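Local atomic coordinates of prophage lambdalm01, antigen B (Listeria monocytogenes, PDB entry 4ACV), a protein that probably acts as a tail terminator, assembling as six chains to cap the end of a phage tail tube and stop its growth. Residues R8-V13 and I40-Q45; T79-G84 and T115-S120; N103-K106 and I111-K114. All blocks are in the same frame, centred on the assembly; numbering follows the deposited sequence.

Interaction 1 (R8-V13 and I40-Q45); sequences RVLEAV and IEMIDQ
Where L10 and V13 of helix 6-19 lie against I40 and M42 of strand 37-48, the helix-on-sheet layer of this tail-terminator family protein is joined by hydrocarbon alone, and the notable polar atom sits farther along the strand, beyond the contact: Q45 NE2 is gripped twice, by the backbone O of L4 and by OE2 of E56. The short segments run closer to antiparallel than parallel, at 147°, with their axes 9.9 Å apart. That separation is bridged by side chains from both partners. L10 does most of the work. The side chains of L10 and I40 run past each other in opposite directions, leaving L10 CD2 3.8 Å from I40 CG2, and the same methyl lies 4.1 Å from M42 CB. M42 has its CG anti to the backbone N (chi1 -175°) and then bends at the next two torsions, but the placement of its terminal methyl is doubtful, and the approach to CB is the sounder contact. V13, one turn further on, supplies the second point of contact. I40 also packs on F60 and I62 of the neighbouring strand 55-66, while V9 links the helix to that strand through Y58. Beyond M42 a classic beta bulge places I43 and D44 together opposite R59, with D44 OD1 forming a salt bridge to R59 NH1. At this end D44 and Q45 pair antiparallel with a strand of a neighbouring subunit, carrying the sheet across the interface. At the other end, V13 CG1 meets the tip of I40, 4.0 Å from its CD1.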
loop_
_atom_site.group_PDB
_atom_site.type_symbol
_atom_site.label_atom_id
_atom_site.label_comp_id
_atom_site.label_asym_id
_atom_site.label_seq_id
_atom_site.Cartn_x
_atom_site.Cartn_y
_atom_site.Cartn_z
ATOM N N ARG B 8 6.583 -13.311 -25.047
ATOM C CA ARG B 8 6.550 -14.690 -25.499
ATOM C C ARG B 8 5.395 -15.437 -24.826
ATOM O O ARG B 8 4.701 -16.239 -25.461
ATOM C CB ARG B 8 7.872 -15.369 -25.158
ATOM C CG ARG B 8 8.415 -16.246 -26.248
ATOM C CD ARG B 8 8.832 -15.434 -27.456
ATOM N NE ARG B 8 10.207 -15.737 -27.835
ATOM C CZ ARG B 8 10.590 -16.884 -28.384
ATOM N NH1 ARG B 8 9.696 -17.835 -28.616
ATOM N NH2 ARG B 8 11.864 -17.080 -28.700
ATOM N N VAL B 9 5.195 -15.173 -23.534
ATOM C CA VAL B 9 4.091 -15.784 -22.794
ATOM C C VAL B 9 2.732 -15.232 -23.258
ATOM O O VAL B 9 1.792 -15.994 -23.472
ATOM C CB VAL B 9 4.269 -15.643 -21.260
ATOM C CG1 VAL B 9 3.056 -16.202 -20.533
ATOM C CG2 VAL B 9 5.541 -16.355 -20.802
ATOM N N LEU B 10 2.645 -13.914 -23.420
ATOM C CA LEU B 10 1.499 -13.285 -24.071
ATOM C C LEU B 10 1.141 -13.982 -25.385
ATOM O O LEU B 10 -0.001 -14.414 -25.584
ATOM C CB LEU B 10 1.756 -11.801 -24.334
ATOM C CG LEU B 10 1.656 -10.868 -23.121
ATOM C CD1 LEU B 10 1.884 -9.415 -23.528
ATOM C CD2 LEU B 10 0.326 -11.018 -22.400
ATOM N N GLU B 11 2.121 -14.092 -26.277
ATOM C CA GLU B 11 1.899 -14.732 -27.562
ATOM C C GLU B 11 1.437 -16.180 -27.444
ATOM O O GLU B 11 0.551 -16.613 -28.182
ATOM C CB GLU B 11 3.143 -14.638 -28.448
ATOM C CG GLU B 11 3.129 -13.426 -29.364
ATOM C CD GLU B 11 1.841 -13.316 -30.178
ATOM O OE1 GLU B 11 1.144 -14.342 -30.368
ATOM O OE2 GLU B 11 1.522 -12.195 -30.628
ATOM N N ALA B 12 2.042 -16.929 -26.528
ATOM C CA ALA B 12 1.680 -18.331 -26.353
ATOM C C ALA B 12 0.186 -18.442 -26.042
ATOM O O ALA B 12 -0.508 -19.261 -26.615
ATOM C CB ALA B 12 2.529 -18.996 -25.244
ATOM N N VAL B 13 -0.296 -17.585 -25.146
ATOM C CA VAL B 13 -1.693 -17.591 -24.726
ATOM C C VAL B 13 -2.636 -17.109 -25.833
ATOM O O VAL B 13 -3.660 -17.734 -26.092
ATOM C CB VAL B 13 -1.897 -16.739 -23.445
ATOM C CG1 VAL B 13 -3.363 -16.777 -22.981
ATOM C CG2 VAL B 13 -0.970 -17.218 -22.352
ATOM N N ILE B 40 -5.572 -9.291 -23.181
ATOM C CA ILE B 40 -4.740 -9.821 -22.102
ATOM C C ILE B 40 -3.887 -8.702 -21.543
ATOM O O ILE B 40 -3.170 -8.030 -22.278
ATOM C CB ILE B 40 -3.812 -10.957 -22.579
ATOM C CG1 ILE B 40 -4.571 -11.898 -23.515
ATOM C CG2 ILE B 40 -3.250 -11.709 -21.382
ATOM C CD1 ILE B 40 -3.722 -12.988 -24.132
ATOM N N GLU B 41 -3.980 -8.491 -20.238
ATOM C CA GLU B 41 -3.142 -7.502 -19.583
ATOM C C GLU B 41 -2.046 -8.191 -18.773
ATOM O O GLU B 41 -2.324 -8.845 -17.770
ATOM C CB GLU B 41 -3.974 -6.618 -18.668
ATOM C CG GLU B 41 -3.175 -5.507 -18.028
ATOM C CD GLU B 41 -3.840 -4.958 -16.781
ATOM O OE1 GLU B 41 -4.812 -5.567 -16.292
ATOM O OE2 GLU B 41 -3.384 -3.917 -16.284
ATOM N N MET B 42 -0.802 -8.042 -19.212
ATOM C CA MET B 42 0.329 -8.555 -18.456
ATOM C C MET B 42 0.524 -7.683 -17.227
ATOM O O MET B 42 0.337 -6.475 -17.276
ATOM C CB MET B 42 1.593 -8.576 -19.325
ATOM C CG MET B 42 2.826 -9.216 -18.685
ATOM S SD MET B 42 2.771 -11.023 -18.377
ATOM C CE MET B 42 1.952 -11.605 -19.826
ATOM N N ILE B 43 0.876 -8.298 -16.111
ATOM C CA ILE B 43 1.008 -7.558 -14.860
ATOM C C ILE B 43 2.441 -7.600 -14.311
ATOM O O ILE B 43 3.094 -6.570 -14.206
ATOM C CB ILE B 43 0.013 -8.081 -13.814
ATOM C CG1 ILE B 43 -1.425 -7.913 -14.333
ATOM C CG2 ILE B 43 0.220 -7.382 -12.479
ATOM C CD1 ILE B 43 -2.415 -8.867 -13.681
ATOM N N ASP B 44 2.934 -8.790 -13.976
ATOM C CA ASP B 44 4.260 -8.894 -13.385
ATOM C C ASP B 44 4.883 -10.281 -13.538
ATOM O O ASP B 44 4.279 -11.171 -14.116
ATOM C CB ASP B 44 4.256 -8.415 -11.917
ATOM C CG ASP B 44 3.433 -9.315 -10.981
ATOM O OD1 ASP B 44 3.053 -10.439 -11.374
ATOM O OD2 ASP B 44 3.172 -8.896 -9.832
ATOM N N GLN B 45 6.096 -10.446 -13.029
ATOM C CA GLN B 45 6.859 -11.670 -13.217
ATOM C C GLN B 45 7.867 -11.760 -12.080
ATOM O O GLN B 45 8.472 -10.755 -11.711
ATOM C CB GLN B 45 7.555 -11.636 -14.584
ATOM C CG GLN B 45 8.291 -12.899 -15.012
ATOM C CD GLN B 45 8.964 -12.724 -16.385
ATOM O OE1 GLN B 45 8.604 -11.833 -17.152
ATOM N NE2 GLN B 45 9.937 -13.571 -16.688
#

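Interaction 2 (T79-G84 and T115-S120); sequences TLIQMG and TSFEVS
I81, facing inward from helix 71-82, sets its branched side chain on the ring of F117 from strand 110-122, a second example in this fold of a helix packed on the antiparallel sheet. Followed outward, the carbons of I81 meet the ring in turn. CB comes 4.1 Å from F117 CZ, at the outer end of the ring. CG2 is the branch that does most: it stands over the ring centre, 3.9 Å from the centroid of F117 and only 7° off the ring normal, a CH-pi contact of nearly ideal form. With chi1 at -65° this branch is anti to the backbone N. CG1 leads to CD1, which stays on the same side of the ring plane and lies 3.6 Å from F117 CE2. Thus CG2 covers the centre of the face while CD1 touches the ring atom CE2. Q82, the next residue, adds a lighter touch from a different direction, its CG 4.2 Å from F117 CE1, with its side chain crossing the phenylalanine at about a right angle. The amide beyond serves another purpose: Q82 NE2 bonds to the backbone of a neighbouring subunit, besides a weak hydrogen bond to OD2 of D78. F117 is itself positioned by the sheet, through backbone hydrogen bonds with F60, and its ring meets that of H98 with the planes inclined by about 30°. I81 reaches further, to I62 of the sheet and L17 of helix 6-19, so this contact joins both helices to the sheet. Past Q82 the chain turns off at G84, where phi becomes positive, and G84 N hydrogen-bonds to I81 O at 3.1 Å.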
loop_
_atom_site.group_PDB
_atom_site.type_symbol
_atom_site.label_atom_id
_atom_site.label_comp_id
_atom_site.label_asym_id
_atom_site.label_seq_id
_atom_site.Cartn_x
_atom_site.Cartn_y
_atom_site.Cartn_z
ATOM N N THR B 79 -11.475 -21.609 -19.342
ATOM C CA THR B 79 -11.186 -23.034 -19.409
ATOM C C THR B 79 -10.027 -23.348 -20.355
ATOM O O THR B 79 -9.201 -24.210 -20.066
ATOM C CB THR B 79 -12.436 -23.824 -19.832
ATOM O OG1 THR B 79 -13.474 -23.625 -18.862
ATOM C CG2 THR B 79 -12.118 -25.311 -19.957
ATOM N N LEU B 80 -9.965 -22.655 -21.486
ATOM C CA LEU B 80 -8.859 -22.848 -22.412
ATOM C C LEU B 80 -7.517 -22.505 -21.761
ATOM O O LEU B 80 -6.561 -23.272 -21.857
ATOM C CB LEU B 80 -9.071 -22.037 -23.690
ATOM C CG LEU B 80 -10.198 -22.604 -24.562
ATOM C CD1 LEU B 80 -10.537 -21.686 -25.744
ATOM C CD2 LEU B 80 -9.861 -24.022 -25.031
ATOM N N ILE B 81 -7.461 -21.363 -21.087
ATOM C CA ILE B 81 -6.234 -20.927 -20.437
ATOM C C ILE B 81 -5.764 -21.947 -19.387
ATOM O O ILE B 81 -4.577 -22.268 -19.312
ATOM C CB ILE B 81 -6.401 -19.525 -19.813
ATOM C CG1 ILE B 81 -6.640 -18.474 -20.899
ATOM C CG2 ILE B 81 -5.190 -19.156 -19.014
ATOM C CD1 ILE B 81 -7.074 -17.125 -20.349
ATOM N N GLN B 82 -6.699 -22.472 -18.595
ATOM C CA GLN B 82 -6.361 -23.503 -17.612
ATOM C C GLN B 82 -5.918 -24.833 -18.225
ATOM O O GLN B 82 -5.255 -25.624 -17.564
ATOM C CB GLN B 82 -7.537 -23.760 -16.678
ATOM C CG GLN B 82 -7.838 -22.622 -15.748
ATOM C CD GLN B 82 -8.797 -23.029 -14.674
ATOM O OE1 GLN B 82 -8.411 -23.695 -13.715
ATOM N NE2 GLN B 82 -10.063 -22.648 -14.826
ATOM N N MET B 83 -6.315 -25.088 -19.471
ATOM C CA MET B 83 -5.925 -26.298 -20.191
ATOM C C MET B 83 -4.479 -26.195 -20.665
ATOM O O MET B 83 -3.894 -27.170 -21.106
ATOM C CB MET B 83 -6.849 -26.534 -21.394
ATOM C CG MET B 83 -8.102 -27.356 -21.095
ATOM S SD MET B 83 -9.176 -27.622 -22.548
ATOM C CE MET B 83 -7.980 -28.035 -23.817
ATOM N N GLY B 84 -3.906 -25.002 -20.583
ATOM C CA GLY B 84 -2.512 -24.822 -20.929
ATOM C C GLY B 84 -2.290 -24.271 -22.318
ATOM O O GLY B 84 -3.224 -24.087 -23.096
ATOM N N THR B 115 -10.370 -11.440 -15.273
ATOM C CA THR B 115 -9.943 -12.692 -14.666
ATOM C C THR B 115 -8.424 -12.731 -14.561
ATOM O O THR B 115 -7.725 -12.605 -15.561
ATOM C CB THR B 115 -10.406 -13.889 -15.508
ATOM O OG1 THR B 115 -11.836 -13.870 -15.628
ATOM C CG2 THR B 115 -9.933 -15.203 -14.881
ATOM N N SER B 116 -7.915 -12.920 -13.352
ATOM C CA SER B 116 -6.478 -12.870 -13.123
ATOM C C SER B 116 -5.856 -14.235 -12.914
ATOM O O SER B 116 -6.339 -15.057 -12.127
ATOM C CB SER B 116 -6.133 -11.931 -11.964
ATOM O OG SER B 116 -6.454 -10.591 -12.312
ATOM N N PHE B 117 -4.766 -14.453 -13.640
ATOM C CA PHE B 117 -4.032 -15.711 -13.614
ATOM C C PHE B 117 -2.597 -15.559 -13.149
ATOM O O PHE B 117 -1.969 -14.499 -13.286
ATOM C CB PHE B 117 -4.001 -16.330 -15.013
ATOM C CG PHE B 117 -5.339 -16.814 -15.494
ATOM C CD1 PHE B 117 -5.809 -18.072 -15.121
ATOM C CD2 PHE B 117 -6.121 -16.023 -16.322
ATOM C CE1 PHE B 117 -7.043 -18.532 -15.568
ATOM C CE2 PHE B 117 -7.355 -16.475 -16.775
ATOM C CZ PHE B 117 -7.816 -17.731 -16.398
ATOM N N GLU B 118 -2.085 -16.648 -12.604
ATOM C CA GLU B 118 -0.666 -16.782 -12.346
ATOM C C GLU B 118 -0.235 -18.092 -12.959
ATOM O O GLU B 118 -0.803 -19.134 -12.657
ATOM C CB GLU B 118 -0.382 -16.824 -10.852
ATOM C CG GLU B 118 1.065 -17.133 -10.540
ATOM C CD GLU B 118 1.341 -17.154 -9.059
ATOM O OE1 GLU B 118 1.197 -18.231 -8.440
ATOM O OE2 GLU B 118 1.691 -16.089 -8.515
ATOM N N VAL B 119 0.761 -18.043 -13.829
ATOM C CA VAL B 119 1.307 -19.268 -14.383
ATOM C C VAL B 119 2.737 -19.484 -13.933
ATOM O O VAL B 119 3.519 -18.545 -13.856
ATOM C CB VAL B 119 1.253 -19.299 -15.924
ATOM C CG1 VAL B 119 -0.187 -19.229 -16.398
ATOM C CG2 VAL B 119 2.088 -18.179 -16.506
ATOM N N SER B 120 3.055 -20.742 -13.631
ATOM C CA SER B 120 4.408 -21.163 -13.304
ATOM C C SER B 120 5.030 -21.860 -14.500
ATOM O O SER B 120 4.459 -22.798 -15.069
ATOM C CB SER B 120 4.421 -22.111 -12.105
ATOM O OG SER B 120 4.134 -21.416 -10.908
#

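Interaction 3 (N103-K106 and I111-K114); sequences NLVK and IHAK
N103 pairs with K114, and V105 with H112, through two reciprocal sets of backbone hydrogen bonds. N103 N reaches K114 O at 2.9 Å, lying in the carbonyl plane on a lone pair, whereas the return bond from K114 N to N103 O has its donor tilted 24° from the plane of the N103 carbonyl. In the second pair H112 N sits 2.7 Å from V105 O, the C=O...donor angle opening to 164°, nearly along the carbonyl axis, and V105 N answers by bonding to H112 O. Between these hydrogen-bonded pairs, L104 faces A113 in a non-hydrogen-bonded pair, where the CA of L104 makes a CA-H...O contact of 3.4 Å to H112 O and the CA of A113 makes one to N103 O. Such alternation marks an antiparallel ladder; the short turn joining strands 101-107 and 110-122 makes it a beta hairpin. On the face of L104, A113, K106 and I111, L104 CD1 settles between two partners of the facing strand, 3.6 Å from I111 CG2 and 3.7 Å from A113 CB, and aromatic and apolar side chains of a neighbouring subunit pack against L104 and I111 respectively. On the other face, N103 and K114 lie side by side, N103 CB 4.1 Å from K114 CB, as do V105 and H112. V105 CG1 occupies the crowded position between backbone N and carbonyl carbon (chi1 62°), which brings it 4.0 Å from H112 CB. The imidazole of H112 leads away from the hairpin partner and is held at both nitrogens: ND1 bonds to OE2 of E107, NE2 to ND1 of H63, while its ring stacks on that of Y65. Further out, backbone hydrogen bonds link L104 and K106 to a neighbouring subunit, and K106 NZ bonds to O of N108 in the turn.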
loop_
_atom_site.group_PDB
_atom_site.type_symbol
_atom_site.label_atom_id
_atom_site.label_comp_id
_atom_site.label_asym_id
_atom_site.label_seq_id
_atom_site.Cartn_x
_atom_site.Cartn_y
_atom_site.Cartn_z
ATOM N N ASN B 103 -13.049 -9.598 -11.340
ATOM C CA ASN B 103 -14.077 -8.562 -11.320
ATOM C C ASN B 103 -15.146 -8.739 -12.380
ATOM O O ASN B 103 -14.892 -9.244 -13.466
ATOM C CB ASN B 103 -13.455 -7.171 -11.495
ATOM C CG ASN B 103 -12.492 -6.808 -10.377
ATOM O OD1 ASN B 103 -12.495 -7.417 -9.300
ATOM N ND2 ASN B 103 -11.664 -5.810 -10.627
ATOM N N LEU B 104 -16.353 -8.305 -12.046
ATOM C CA LEU B 104 -17.428 -8.218 -13.010
ATOM C C LEU B 104 -18.100 -6.892 -12.721
ATOM O O LEU B 104 -18.801 -6.748 -11.713
ATOM C CB LEU B 104 -18.417 -9.386 -12.865
ATOM C CG LEU B 104 -19.472 -9.452 -13.981
ATOM C CD1 LEU B 104 -18.803 -9.531 -15.353
ATOM C CD2 LEU B 104 -20.442 -10.614 -13.787
ATOM N N VAL B 105 -17.867 -5.916 -13.591
ATOM C CA VAL B 105 -18.330 -4.565 -13.320
ATOM C C VAL B 105 -18.900 -3.881 -14.567
ATOM O O VAL B 105 -18.457 -4.131 -15.684
ATOM C CB VAL B 105 -17.188 -3.718 -12.684
ATOM C CG1 VAL B 105 -16.018 -3.611 -13.638
ATOM C CG2 VAL B 105 -17.686 -2.338 -12.282
ATOM N N LYS B 106 -19.899 -3.028 -14.363
ATOM C CA LYS B 106 -20.461 -2.222 -15.439
ATOM C C LYS B 106 -19.605 -0.981 -15.704
ATOM O O LYS B 106 -19.255 -0.248 -14.775
ATOM C CB LYS B 106 -21.894 -1.807 -15.097
ATOM C CG LYS B 106 -22.469 -0.690 -15.980
ATOM C CD LYS B 106 -23.931 -0.417 -15.619
ATOM C CE LYS B 106 -24.560 0.653 -16.510
ATOM N NZ LYS B 106 -23.767 1.905 -16.453
ATOM N N ILE B 111 -20.307 -4.493 -20.071
ATOM C CA ILE B 111 -19.983 -5.358 -18.948
ATOM C C ILE B 111 -18.488 -5.741 -19.014
ATOM O O ILE B 111 -18.004 -6.325 -19.988
ATOM C CB ILE B 111 -20.880 -6.612 -18.934
ATOM C CG1 ILE B 111 -22.363 -6.203 -18.859
ATOM C CG2 ILE B 111 -20.498 -7.540 -17.789
ATOM C CD1 ILE B 111 -22.711 -5.334 -17.660
ATOM N N HIS B 112 -17.750 -5.371 -17.982
ATOM C CA HIS B 112 -16.325 -5.609 -17.970
ATOM C C HIS B 112 -16.005 -6.773 -17.043
ATOM O O HIS B 112 -16.212 -6.688 -15.835
ATOM C CB HIS B 112 -15.579 -4.343 -17.530
ATOM C CG HIS B 112 -14.096 -4.532 -17.402
ATOM N ND1 HIS B 112 -13.275 -3.608 -16.795
ATOM C CD2 HIS B 112 -13.291 -5.548 -17.801
ATOM C CE1 HIS B 112 -12.028 -4.045 -16.823
ATOM N NE2 HIS B 112 -12.012 -5.218 -17.427
ATOM N N ALA B 113 -15.518 -7.866 -17.621
ATOM C CA ALA B 113 -15.091 -9.024 -16.841
ATOM C C ALA B 113 -13.573 -9.153 -16.835
ATOM O O ALA B 113 -12.921 -9.119 -17.872
ATOM C CB ALA B 113 -15.729 -10.296 -17.357
ATOM N N LYS B 114 -13.024 -9.303 -15.642
ATOM C CA LYS B 114 -11.598 -9.357 -15.456
ATOM C C LYS B 114 -11.226 -10.615 -14.678
ATOM O O LYS B 114 -11.698 -10.826 -13.565
ATOM C CB LYS B 114 -11.134 -8.109 -14.708
ATOM C CG LYS B 114 -9.662 -8.087 -14.446
ATOM C CD LYS B 114 -9.275 -6.867 -13.637
ATOM C CE LYS B 114 -7.805 -6.941 -13.262
ATOM N NZ LYS B 114 -7.374 -5.735 -12.533
#

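How the interactions relate
The three contacts illustrate how chemistry follows position. Interactions 1 and 2 are core contacts, each setting a different helix on the same antiparallel sheet with apolar side chains; they touch one another through V13 CG1 and I81 CG1, 4.2 Å apart, so the helices share one hydrophobic layer. Interaction 3 lies farther out, its centre about 16 Å from the centre of the chain, is only partly buried, and relies on backbone hydrogen bonds between strands. It shares strand 110-122 with interaction 2, whose segments adjoin it in sequence: residues 111-114 build the hairpin and 115-120 receive the helix. All three have neighbours on another chain of the six-chain assembly.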